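PDB 1MQV: cytochrome c' from Rhodopseudomonas palustris, which carries a covalently bound, high-spin heme c with no sixth iron ligand and has electron transfer activity, although its exact function is not known. Local coordinates for residues V4-L12 against L54-T65; A66-K77 against S115-K123. The protein carries 3 engineered substitutions. All coordinates share one frame; numbering follows the deposited sequence.

How the interactions relate
Along the chain, interaction 1 closes before interaction 2 opens, with Thr65 ending one and Ala66 beginning the other. Their centres lie about 12 Å apart, on the same side of the chain's centre, at one end of the four-helix bundle. Interaction 1 ties helix 4-27 to the loop that follows helix 34-50; interaction 2 ties the rest of that loop and the start of helix 75-95 to the end of helix 99-120. The single long loop between helices 34-50 and 75-95 thus packs against both the first and the last helix, and both contacts touch the heme: residues 4-12 supply Leu12 on one side of the iron, residues 115-123 the axial His117 on the other.

Interaction 1: residues V4-L12 against L54-T65; sequences VIAQRKAIL and LFPADSKTGGDT. With HEC (heme c), chain C.
Arg8 lies with its guanidinium nearly flat against the Phe55 ring, the two planes 13° apart, and Ile5 CG1 covers its opposite face. Arg8 CD sits over the same ring in a CH-pi contact, 3.9 Å from the Phe55 centroid. Polar partners gather mainly round the guanidinium edge. Arg8 NH1 points in plane at a lone pair of Leu54 O, 3.0 Å away, and also reaches Ser59 OG, which is tilted out of that plane. Arg8 NH2 donates to Thr65 OG1 at 2.9 Å and to a water that passes a bond on to Ser59 O. Arg8 NE makes an almost straight bond (168°) to O2D of a heme propionate. Thr65 OG1 donates to that same O2D at 2.7 Å, so the propionate oxygen is gripped from both the helix and the loop. The arginine starts with CG wedged between backbone N and carbonyl carbon (chi1 72°), then runs extended to NE, which carries the group out between Ile5 and Phe55.

In this four-helix bundle the contact fastens the start of helix 4-27 to the loop before helix 75-95, beside the heme. One turn further along the helix, Leu12 CD2 stands 3.5 Å from the heme iron, on the side where cytochromes c' have no sixth ligand. Lys9 lies alongside the other propionate, and its NZ meets Asp64 O at 2.6 Å from above the carbonyl plane.

At the other flank, Leu54 spreads its two methyls: the side chains of Leu54 and Ile11 cross at about a right angle, CD1 to CD1 3.6 Å, while Leu54 CD2 lies against Val4 CG1 and Gln7 NE2. Val4 CG2 packs on Pro56 CD, the two side chains sliding past each other in opposite directions. Ile5 CD1 packs on Gly62 CA.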
loop_
_atom_site.group_PDB
_atom_site.type_symbol
_atom_site.label_atom_id
_atom_site.label_comp_id
_atom_site.label_asym_id
_atom_site.label_seq_id
_atom_site.Cartn_x
_atom_site.Cartn_y
_atom_site.Cartn_z
ATOM N N VAL A 4 16.601 -1.525 7.347
ATOM C CA VAL A 4 15.236 -1.882 6.971
ATOM C C VAL A 4 14.385 -0.640 6.826
ATOM O O VAL A 4 13.373 -0.682 6.128
ATOM C CB VAL A 4 14.531 -2.741 8.040
ATOM C CG1 VAL A 4 15.053 -4.157 8.012
ATOM C CG2 VAL A 4 14.743 -2.106 9.419
ATOM N N ILE A 5 14.750 0.446 7.510
ATOM C CA ILE A 5 13.946 1.671 7.415
ATOM C C ILE A 5 14.120 2.193 6.003
ATOM O O ILE A 5 13.180 2.650 5.380
ATOM C CB ILE A 5 14.382 2.755 8.468
ATOM C CG1 ILE A 5 13.746 2.431 9.819
ATOM C CG2 ILE A 5 13.862 4.151 8.098
ATOM C CD1 ILE A 5 14.337 3.206 10.966
ATOM N N ALA A 6 15.329 2.099 5.470
ATOM C CA ALA A 6 15.518 2.576 4.117
ATOM C C ALA A 6 14.823 1.631 3.145
ATOM O O ALA A 6 14.237 2.072 2.146
ATOM C CB ALA A 6 17.010 2.678 3.796
ATOM N N GLN A 7 14.853 0.336 3.427
ATOM C CA GLN A 7 14.228 -0.615 2.524
ATOM C C GLN A 7 12.738 -0.413 2.430
ATOM O O GLN A 7 12.166 -0.387 1.332
ATOM C CB GLN A 7 14.415 -2.043 2.999
ATOM C CG GLN A 7 15.737 -2.675 2.672
ATOM C CD GLN A 7 15.865 -4.024 3.342
ATOM O OE1 GLN A 7 16.680 -4.196 4.235
ATOM N NE2 GLN A 7 15.047 -4.981 2.920
ATOM N N ARG A 8 12.111 -0.300 3.586
ATOM C CA ARG A 8 10.641 -0.180 3.617
ATOM C C ARG A 8 10.170 1.149 3.050
ATOM O O ARG A 8 9.142 1.207 2.391
ATOM C CB ARG A 8 10.089 -0.422 5.044
ATOM C CG ARG A 8 10.370 0.700 6.051
ATOM C CD ARG A 8 10.401 0.143 7.455
ATOM N NE ARG A 8 10.294 1.185 8.473
ATOM C CZ ARG A 8 10.515 0.973 9.777
ATOM N NH1 ARG A 8 10.862 -0.237 10.217
ATOM N NH2 ARG A 8 10.379 1.964 10.647
ATOM N N LYS A 9 10.930 2.225 3.256
ATOM C CA LYS A 9 10.502 3.498 2.695
ATOM C C LYS A 9 10.576 3.465 1.173
ATOM O O LYS A 9 9.763 4.116 0.490
ATOM C CB LYS A 9 11.382 4.640 3.247
ATOM C CG LYS A 9 10.968 5.183 4.640
ATOM C CD LYS A 9 12.032 6.234 5.051
ATOM C CE LYS A 9 11.470 7.393 5.815
ATOM N NZ LYS A 9 12.580 8.353 6.054
ATOM N N ALA A 10 11.538 2.708 0.637
ATOM C CA ALA A 10 11.696 2.601 -0.807
ATOM C C ALA A 10 10.501 1.839 -1.395
ATOM O O ALA A 10 9.950 2.208 -2.438
ATOM C CB ALA A 10 13.000 1.881 -1.159
ATOM N N ILE A 11 10.095 0.788 -0.708
ATOM C CA ILE A 11 8.953 -0.011 -1.178
ATOM C C ILE A 11 7.646 0.812 -1.048
ATOM O O ILE A 11 6.800 0.768 -1.938
ATOM C CB ILE A 11 8.820 -1.312 -0.376
ATOM C CG1 ILE A 11 9.952 -2.279 -0.752
ATOM C CG2 ILE A 11 7.418 -1.955 -0.625
ATOM C CD1 ILE A 11 10.161 -3.376 0.307
ATOM N N LEU A 12 7.474 1.551 0.045
ATOM C CA LEU A 12 6.244 2.336 0.215
ATOM C C LEU A 12 6.236 3.496 -0.763
ATOM O O LEU A 12 5.177 3.926 -1.207
ATOM C CB LEU A 12 6.089 2.831 1.666
ATOM C CG LEU A 12 5.846 1.697 2.652
ATOM C CD1 LEU A 12 6.337 2.092 4.044
ATOM C CD2 LEU A 12 4.279 1.397 2.685
ATOM N N LEU A 54 9.610 -6.105 7.348
ATOM C CA LEU A 54 10.510 -4.938 7.526
ATOM C C LEU A 54 10.267 -3.948 8.668
ATOM O O LEU A 54 10.726 -2.792 8.602
ATOM C CB LEU A 54 10.555 -4.179 6.197
ATOM C CG LEU A 54 10.942 -4.980 4.989
ATOM C CD1 LEU A 54 10.831 -4.047 3.752
ATOM C CD2 LEU A 54 12.394 -5.449 5.131
ATOM N N PHE A 55 9.510 -4.355 9.694
ATOM C CA PHE A 55 9.251 -3.481 10.827
ATOM C C PHE A 55 9.673 -4.147 12.149
ATOM O O PHE A 55 8.851 -4.488 12.982
ATOM C CB PHE A 55 7.753 -3.076 10.896
ATOM C CG PHE A 55 7.340 -2.112 9.803
ATOM C CD1 PHE A 55 7.028 -2.590 8.519
ATOM C CD2 PHE A 55 7.318 -0.731 10.031
ATOM C CE1 PHE A 55 6.711 -1.711 7.489
ATOM C CE2 PHE A 55 6.994 0.165 8.993
ATOM C CZ PHE A 55 6.689 -0.338 7.719
ATOM N N PRO A 56 10.983 -4.328 12.360
ATOM C CA PRO A 56 11.448 -4.960 13.604
ATOM C C PRO A 56 11.436 -3.999 14.789
ATOM O O PRO A 56 11.664 -2.809 14.628
ATOM C CB PRO A 56 12.871 -5.406 13.253
ATOM C CG PRO A 56 13.351 -4.260 12.347
ATOM C CD PRO A 56 12.109 -3.888 11.502
ATOM N N ALA A 57 11.168 -4.513 15.990
ATOM C CA ALA A 57 11.165 -3.649 17.169
ATOM C C ALA A 57 12.544 -2.962 17.395
ATOM O O ALA A 57 12.603 -1.863 17.941
ATOM C CB ALA A 57 10.744 -4.459 18.407
ATOM N N ASP A 58 13.644 -3.582 16.967
ATOM C CA ASP A 58 14.950 -2.934 17.177
ATOM C C ASP A 58 15.157 -1.721 16.257
ATOM O O ASP A 58 16.224 -1.109 16.234
ATOM C CB ASP A 58 16.124 -3.929 17.051
ATOM C CG ASP A 58 16.165 -4.650 15.726
ATOM O OD1 ASP A 58 15.866 -4.028 14.696
ATOM O OD2 ASP A 58 16.518 -5.849 15.710
ATOM N N SER A 59 14.132 -1.373 15.490
ATOM C CA SER A 59 14.248 -0.219 14.645
ATOM C C SER A 59 13.270 0.852 15.132
ATOM O O SER A 59 13.070 1.887 14.463
ATOM C CB SER A 59 13.951 -0.590 13.206
ATOM O OG SER A 59 12.692 -0.077 12.842
ATOM N N LYS A 60 12.668 0.639 16.301
ATOM C CA LYS A 60 11.705 1.630 16.813
ATOM C C LYS A 60 12.385 2.953 17.229
ATOM O O LYS A 60 11.732 3.993 17.369
ATOM C CB LYS A 60 10.871 1.052 17.977
ATOM C CG LYS A 60 11.572 0.894 19.312
ATOM C CD LYS A 60 10.589 0.420 20.395
ATOM C CE LYS A 60 10.041 -0.972 20.109
ATOM N NZ LYS A 60 9.510 -1.681 21.326
ATOM N N THR A 61 13.696 2.914 17.398
ATOM C CA THR A 61 14.466 4.090 17.772
ATOM C C THR A 61 15.361 4.418 16.572
ATOM O O THR A 61 16.499 4.858 16.737
ATOM C CB THR A 61 15.363 3.790 18.995
ATOM O OG1 THR A 61 16.368 2.835 18.628
ATOM C CG2 THR A 61 14.535 3.189 20.122
ATOM N N GLY A 62 14.840 4.199 15.359
ATOM C CA GLY A 62 15.625 4.405 14.138
ATOM C C GLY A 62 16.126 5.785 13.730
ATOM O O GLY A 62 17.196 5.935 13.138
ATOM N N GLY A 63 15.325 6.790 14.020
ATOM C CA GLY A 63 15.651 8.177 13.703
ATOM C C GLY A 63 15.097 8.781 12.411
ATOM O O GLY A 63 14.716 9.953 12.348
ATOM N N ASP A 64 15.077 8.019 11.340
ATOM C CA ASP A 64 14.593 8.642 10.109
ATOM C C ASP A 64 13.364 7.909 9.610
ATOM O O ASP A 64 13.304 7.556 8.432
ATOM C CB ASP A 64 15.695 8.589 9.046
ATOM C CG ASP A 64 16.233 7.183 8.855
ATOM O OD1 ASP A 64 15.763 6.276 9.583
ATOM O OD2 ASP A 64 17.118 6.977 7.991
ATOM N N THR A 65 12.403 7.674 10.492
ATOM C CA THR A 65 11.213 6.921 10.085
ATOM C C THR A 65 9.948 7.575 10.584
ATOM O O THR A 65 9.938 8.244 11.618
ATOM C CB THR A 65 11.268 5.496 10.665
ATOM O OG1 THR A 65 10.016 4.825 10.421
ATOM C CG2 THR A 65 11.454 5.548 12.195
HETATM FE FE HEC C . 1.912 3.725 3.682
HETATM C CHA HEC C . 4.757 5.362 4.430
HETATM C CHB HEC C . 1.957 5.108 0.553
HETATM C CHC HEC C . -0.465 1.547 2.651
HETATM C CHD HEC C . 2.091 1.939 6.727
HETATM N NA HEC C . 3.143 5.025 2.672
HETATM C C1A HEC C . 4.275 5.575 3.191
HETATM C C2A HEC C . 4.859 6.419 2.217
HETATM C C3A HEC C . 4.056 6.401 1.071
HETATM C C4A HEC C . 2.980 5.493 1.404
HETATM C CMA HEC C . 4.115 7.096 -0.253
HETATM C CAA HEC C . 6.101 7.277 2.425
HETATM C CBA HEC C . 7.330 6.480 2.050
HETATM C CGA HEC C . 8.590 7.357 2.051
HETATM O O1A HEC C . 9.010 7.753 0.959
HETATM O O2A HEC C . 9.131 7.634 3.139
HETATM N NB HEC C . 0.960 3.426 2.013
HETATM C C1B HEC C . 0.987 4.157 0.837
HETATM C C2B HEC C . -0.072 3.769 -0.120
HETATM C C3B HEC C . -0.755 2.779 0.470
HETATM C C4B HEC C . -0.091 2.538 1.784
HETATM C CMB HEC C . -0.301 4.468 -1.496
HETATM C CAB HEC C . -1.924 2.054 -0.026
HETATM C CBB HEC C . -1.997 1.484 -1.306
HETATM N NC HEC C . 1.075 2.069 4.478
HETATM C C1C HEC C . 0.067 1.286 3.917
HETATM C C2C HEC C . -0.396 0.300 4.817
HETATM C C3C HEC C . 0.285 0.388 6.003
HETATM C C4C HEC C . 1.212 1.534 5.751
HETATM C CMC HEC C . -1.644 -0.617 4.581
HETATM C CAC HEC C . 0.174 -0.301 7.281
HETATM C CBC HEC C . -0.426 -1.644 7.292
HETATM N ND HEC C . 3.139 3.634 5.299
HETATM C C1D HEC C . 3.043 2.978 6.500
HETATM C C2D HEC C . 4.081 3.421 7.454
HETATM C C3D HEC C . 4.799 4.380 6.781
HETATM C C4D HEC C . 4.240 4.504 5.436
HETATM C CMD HEC C . 4.363 2.665 8.786
HETATM C CAD HEC C . 6.097 5.107 7.375
HETATM C CBD HEC C . 7.289 4.251 6.850
HETATM C CGD HEC C . 8.585 4.704 7.516
HETATM O O1D HEC C . 8.753 5.930 7.574
HETATM O O2D HEC C . 9.381 3.856 7.967
HETATM O O HOH W 1 10.424 1.798 13.420
#

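Interaction 2: residues A66-K77 against S115-K123. Engineered in segment 66-77: Phe72 (natural residue Trp). With HEC (heme c), chain C.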
loop_
_atom_site.group_PDB
_atom_site.type_symbol
_atom_site.label_atom_id
_atom_site.label_comp_id
_atom_site.label_asym_id
_atom_site.label_seq_id
_atom_site.Cartn_x
_atom_site.Cartn_y
_atom_site.Cartn_z
ATOM N N ALA A 66 8.864 7.388 9.843
ATOM C CA ALA A 66 7.602 7.964 10.260
ATOM C C ALA A 66 6.729 6.884 10.887
ATOM O O ALA A 66 5.580 7.118 11.184
ATOM C CB ALA A 66 6.886 8.593 9.062
ATOM N N ALA A 67 7.273 5.689 11.046
ATOM C CA ALA A 67 6.533 4.611 11.687
ATOM C C ALA A 67 6.344 4.949 13.159
ATOM O O ALA A 67 7.294 5.314 13.841
ATOM C CB ALA A 67 7.289 3.335 11.541
ATOM N N LEU A 68 5.118 4.819 13.654
ATOM C CA LEU A 68 4.835 5.126 15.050
ATOM C C LEU A 68 5.106 3.942 15.977
ATOM O O LEU A 68 4.957 2.787 15.596
ATOM C CB LEU A 68 3.365 5.594 15.210
ATOM C CG LEU A 68 2.972 6.825 14.387
ATOM C CD1 LEU A 68 1.473 7.123 14.573
ATOM C CD2 LEU A 68 3.832 8.039 14.827
ATOM N N PRO A 69 5.504 4.217 17.235
ATOM C CA PRO A 69 5.770 3.098 18.142
ATOM C C PRO A 69 4.562 2.195 18.378
ATOM O O PRO A 69 4.729 1.023 18.730
ATOM C CB PRO A 69 6.238 3.795 19.425
ATOM C CG PRO A 69 6.858 5.069 18.913
ATOM C CD PRO A 69 5.862 5.504 17.865
ATOM N N LYS A 70 3.361 2.737 18.164
ATOM C CA LYS A 70 2.114 2.003 18.355
ATOM C C LYS A 70 2.139 0.672 17.611
ATOM O O LYS A 70 1.528 -0.315 18.033
ATOM C CB LYS A 70 0.941 2.855 17.891
ATOM C CG LYS A 70 -0.453 2.217 18.176
ATOM C CD LYS A 70 -1.596 3.171 17.824
ATOM C CE LYS A 70 -2.968 2.516 18.006
ATOM N NZ LYS A 70 -3.251 2.142 19.424
ATOM N N ILE A 71 2.870 0.642 16.508
ATOM C CA ILE A 71 2.997 -0.568 15.716
ATOM C C ILE A 71 3.369 -1.781 16.564
ATOM O O ILE A 71 2.787 -2.857 16.419
ATOM C CB ILE A 71 4.081 -0.375 14.647
ATOM C CG1 ILE A 71 3.562 0.665 13.629
ATOM C CG2 ILE A 71 4.487 -1.753 14.039
ATOM C CD1 ILE A 71 4.601 1.152 12.622
ATOM N N PHE A 72 4.329 -1.612 17.468
ATOM C CA PHE A 72 4.775 -2.744 18.259
ATOM C C PHE A 72 3.881 -3.174 19.407
ATOM O O PHE A 72 4.130 -4.203 20.044
ATOM C CB PHE A 72 6.221 -2.494 18.696
ATOM C CG PHE A 72 7.111 -2.203 17.528
ATOM C CD1 PHE A 72 7.412 -3.210 16.620
ATOM C CD2 PHE A 72 7.479 -0.898 17.225
ATOM C CE1 PHE A 72 8.045 -2.917 15.432
ATOM C CE2 PHE A 72 8.116 -0.602 16.035
ATOM C CZ PHE A 72 8.395 -1.607 15.137
ATOM N N GLU A 73 2.825 -2.408 19.638
ATOM C CA GLU A 73 1.866 -2.731 20.681
ATOM C C GLU A 73 0.635 -3.324 20.062
ATOM O O GLU A 73 -0.272 -3.694 20.778
ATOM C CB GLU A 73 1.424 -1.494 21.449
ATOM C CG GLU A 73 2.423 -0.975 22.468
ATOM C CD GLU A 73 1.857 0.179 23.282
ATOM O OE1 GLU A 73 0.887 -0.043 24.042
ATOM O OE2 GLU A 73 2.374 1.312 23.152
ATOM N N ASP A 74 0.594 -3.369 18.737
ATOM C CA ASP A 74 -0.557 -3.926 18.030
ATOM C C ASP A 74 -0.016 -4.534 16.742
ATOM O O ASP A 74 -0.592 -4.337 15.664
ATOM C CB ASP A 74 -1.527 -2.813 17.685
ATOM C CG ASP A 74 -2.936 -3.137 18.112
ATOM O OD1 ASP A 74 -3.305 -4.335 18.056
ATOM O OD2 ASP A 74 -3.667 -2.198 18.494
ATOM N N LYS A 75 1.074 -5.298 16.861
ATOM C CA LYS A 75 1.724 -5.824 15.669
ATOM C C LYS A 75 0.886 -6.755 14.828
ATOM O O LYS A 75 0.978 -6.691 13.618
ATOM C CB LYS A 75 3.058 -6.509 15.997
ATOM C CG LYS A 75 3.978 -6.684 14.755
ATOM C CD LYS A 75 4.504 -5.333 14.259
ATOM C CE LYS A 75 5.359 -5.465 12.976
ATOM N NZ LYS A 75 6.231 -6.670 12.936
ATOM N N ALA A 76 0.080 -7.611 15.459
ATOM C CA ALA A 76 -0.752 -8.546 14.684
ATOM C C ALA A 76 -1.718 -7.765 13.797
ATOM O O ALA A 76 -1.907 -8.096 12.624
ATOM C CB ALA A 76 -1.535 -9.455 15.618
ATOM N N LYS A 77 -2.327 -6.730 14.360
ATOM C CA LYS A 77 -3.242 -5.890 13.606
ATOM C C LYS A 77 -2.523 -5.190 12.472
ATOM O O LYS A 77 -3.038 -5.139 11.357
ATOM C CB LYS A 77 -3.903 -4.861 14.535
ATOM C CG LYS A 77 -4.732 -3.774 13.828
ATOM C CD LYS A 77 -5.240 -2.752 14.841
ATOM C CE LYS A 77 -5.929 -1.578 14.170
ATOM N NZ LYS A 77 -6.218 -0.510 15.174
ATOM N N SER A 115 -6.386 3.855 6.403
ATOM C CA SER A 115 -6.683 3.084 7.601
ATOM C C SER A 115 -5.451 2.771 8.408
ATOM O O SER A 115 -5.470 2.835 9.619
ATOM C CB SER A 115 -7.380 1.778 7.249
ATOM O OG SER A 115 -8.732 2.065 6.898
ATOM N N CYS A 116 -4.361 2.451 7.730
ATOM C CA CYS A 116 -3.162 2.131 8.457
ATOM C C CYS A 116 -2.467 3.436 8.848
ATOM O O CYS A 116 -1.992 3.574 9.976
ATOM C CB CYS A 116 -2.220 1.310 7.584
ATOM S SG CYS A 116 -0.772 0.888 8.471
ATOM N N HIS A 117 -2.399 4.381 7.922
ATOM C CA HIS A 117 -1.722 5.647 8.228
ATOM C C HIS A 117 -2.320 6.330 9.452
ATOM O O HIS A 117 -1.595 6.827 10.294
ATOM C CB HIS A 117 -1.732 6.583 6.999
ATOM C CG HIS A 117 -0.959 6.040 5.834
ATOM N ND1 HIS A 117 -1.129 6.489 4.546
ATOM C CD2 HIS A 117 0.002 5.086 5.771
ATOM C CE1 HIS A 117 -0.309 5.843 3.737
ATOM N NE2 HIS A 117 0.393 4.974 4.461
ATOM N N ASP A 118 -3.637 6.316 9.601
ATOM C CA ASP A 118 -4.194 6.989 10.757
ATOM C C ASP A 118 -3.758 6.425 12.100
ATOM O O ASP A 118 -3.757 7.173 13.070
ATOM C CB ASP A 118 -5.718 7.041 10.682
ATOM C CG ASP A 118 -6.219 7.930 9.548
ATOM O OD1 ASP A 118 -5.497 8.837 9.100
ATOM O OD2 ASP A 118 -7.364 7.729 9.103
ATOM N N ASP A 119 -3.380 5.141 12.169
ATOM C CA ASP A 119 -2.940 4.562 13.418
ATOM C C ASP A 119 -1.447 4.385 13.576
ATOM O O ASP A 119 -0.923 4.465 14.694
ATOM C CB ASP A 119 -3.546 3.164 13.647
ATOM C CG ASP A 119 -5.028 3.194 14.092
ATOM O OD1 ASP A 119 -5.420 4.138 14.795
ATOM O OD2 ASP A 119 -5.800 2.260 13.744
ATOM N N PHE A 120 -0.746 4.209 12.467
ATOM C CA PHE A 120 0.664 3.819 12.548
ATOM C C PHE A 120 1.708 4.664 11.827
ATOM O O PHE A 120 2.878 4.270 11.824
ATOM C CB PHE A 120 0.738 2.384 12.020
ATOM C CG PHE A 120 -0.167 1.425 12.763
ATOM C CD1 PHE A 120 0.090 1.096 14.080
ATOM C CD2 PHE A 120 -1.274 0.833 12.134
ATOM C CE1 PHE A 120 -0.727 0.182 14.790
ATOM C CE2 PHE A 120 -2.085 -0.076 12.834
ATOM C CZ PHE A 120 -1.810 -0.404 14.163
ATOM N N ARG A 121 1.292 5.780 11.227
ATOM C CA ARG A 121 2.201 6.668 10.504
ATOM C C ARG A 121 2.148 8.080 11.072
ATOM O O ARG A 121 1.097 8.574 11.415
ATOM C CB ARG A 121 1.841 6.704 9.020
ATOM C CG ARG A 121 2.834 7.476 8.140
ATOM C CD ARG A 121 2.203 7.760 6.761
ATOM N NE ARG A 121 3.095 8.535 5.918
ATOM C CZ ARG A 121 2.988 8.606 4.599
ATOM N NH1 ARG A 121 2.021 7.940 3.990
ATOM N NH2 ARG A 121 3.839 9.342 3.889
ATOM N N ALA A 122 3.297 8.724 11.207
ATOM C CA ALA A 122 3.300 10.092 11.706
ATOM C C ALA A 122 2.567 11.031 10.724
ATOM O O ALA A 122 2.615 10.847 9.500
ATOM C CB ALA A 122 4.753 10.559 11.931
ATOM N N LYS A 123 1.895 12.037 11.285
ATOM C CA LYS A 123 1.110 13.030 10.537
ATOM C C LYS A 123 1.786 14.388 10.384
ATOM O O LYS A 123 1.758 14.933 9.258
ATOM C CB LYS A 123 -0.236 13.231 11.224
ATOM C CG LYS A 123 -1.030 11.969 11.357
ATOM C CD LYS A 123 -2.416 12.243 11.876
ATOM C CE LYS A 123 -3.388 11.283 11.217
ATOM N NZ LYS A 123 -4.781 11.449 11.689
HETATM FE FE HEC C . 1.912 3.725 3.682
HETATM C CHA HEC C . 4.757 5.362 4.430
HETATM C CHB HEC C . 1.957 5.108 0.553
HETATM C CHC HEC C . -0.465 1.547 2.651
HETATM C CHD HEC C . 2.091 1.939 6.727
HETATM N NA HEC C . 3.143 5.025 2.672
HETATM C C1A HEC C . 4.275 5.575 3.191
HETATM C C2A HEC C . 4.859 6.419 2.217
HETATM C C3A HEC C . 4.056 6.401 1.071
HETATM C C4A HEC C . 2.980 5.493 1.404
HETATM C CMA HEC C . 4.115 7.096 -0.253
HETATM C CAA HEC C . 6.101 7.277 2.425
HETATM C CBA HEC C . 7.330 6.480 2.050
HETATM C CGA HEC C . 8.590 7.357 2.051
HETATM O O1A HEC C . 9.010 7.753 0.959
HETATM O O2A HEC C . 9.131 7.634 3.139
HETATM N NB HEC C . 0.960 3.426 2.013
HETATM C C1B HEC C . 0.987 4.157 0.837
HETATM C C2B HEC C . -0.072 3.769 -0.120
HETATM C C3B HEC C . -0.755 2.779 0.470
HETATM C C4B HEC C . -0.091 2.538 1.784
HETATM C CMB HEC C . -0.301 4.468 -1.496
HETATM C CAB HEC C . -1.924 2.054 -0.026
HETATM C CBB HEC C . -1.997 1.484 -1.306
HETATM N NC HEC C . 1.075 2.069 4.478
HETATM C C1C HEC C . 0.067 1.286 3.917
HETATM C C2C HEC C . -0.396 0.300 4.817
HETATM C C3C HEC C . 0.285 0.388 6.003
HETATM C C4C HEC C . 1.212 1.534 5.751
HETATM C CMC HEC C . -1.644 -0.617 4.581
HETATM C CAC HEC C . 0.174 -0.301 7.281
HETATM C CBC HEC C . -0.426 -1.644 7.292
HETATM N ND HEC C . 3.139 3.634 5.299
HETATM C C1D HEC C . 3.043 2.978 6.500
HETATM C C2D HEC C . 4.081 3.421 7.454
HETATM C C3D HEC C . 4.799 4.380 6.781
HETATM C C4D HEC C . 4.240 4.504 5.436
HETATM C CMD HEC C . 4.363 2.665 8.786
HETATM C CAD HEC C . 6.097 5.107 7.375
HETATM C CBD HEC C . 7.289 4.251 6.850
HETATM C CGD HEC C . 8.585 4.704 7.516
HETATM O O1D HEC C . 8.753 5.930 7.574
HETATM O O2D HEC C . 9.381 3.856 7.967
HETATM O O HOH W 2 -7.906 0.973 14.245
#
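The CXXCH heme-attachment motif, Cys113 to His117, ends in the last turns of helix 99-120, and just beyond it Phe120 to Ala122 pair with Ala66 to Leu68 of the loop. Ala67 and Arg121 form a single antiparallel bridge as a non-hydrogen-bonded pair. It is flanked by two hydrogen bonds, Ala122 N to Ala66 O at 2.8 Å and Leu68 N to Phe120 O at 2.9 Å.

Phe120 has the largest share of the buried surface. Ile71 crosses it obliquely, CG1 touching CD1 of the ring at 3.5 Å, while Asp74 CB and Lys77 CD approach the ring edge and Phe78 makes an edge-to-face contact. Leu68 lays CD1 against the Asp119 and Arg121 carbonyls and CD2 against Ala122 CB. At the solvent side the extended Lys77 brings NZ to Asp119 OD2 in a salt bridge of 3.1 Å, met from above the carboxylate plane.

The strand-like end also aims Arg121 at the heme. With CG anti to the backbone N (chi1 -173°) and the chain extended to NE, its guanidinium lies over the porphyrin, NH1 3.4 Å from heme C1A, and NH1 also stands over one face of the His117 ring. A leucine in its place would probably leave both that imidazole face and this part of the porphyrin less covered, and would remove a positive charge from beside the axial ligand. Ala66 N binds propionate oxygen O1D at 2.7 Å.

Cys116 SG is bonded to heme CAC, one of the two covalent cysteine anchors, the other being Cys113. His117 NE2 binds heme FE at 2.1 Å as the single protein axial ligand characteristic of the cytochrome c' heme site.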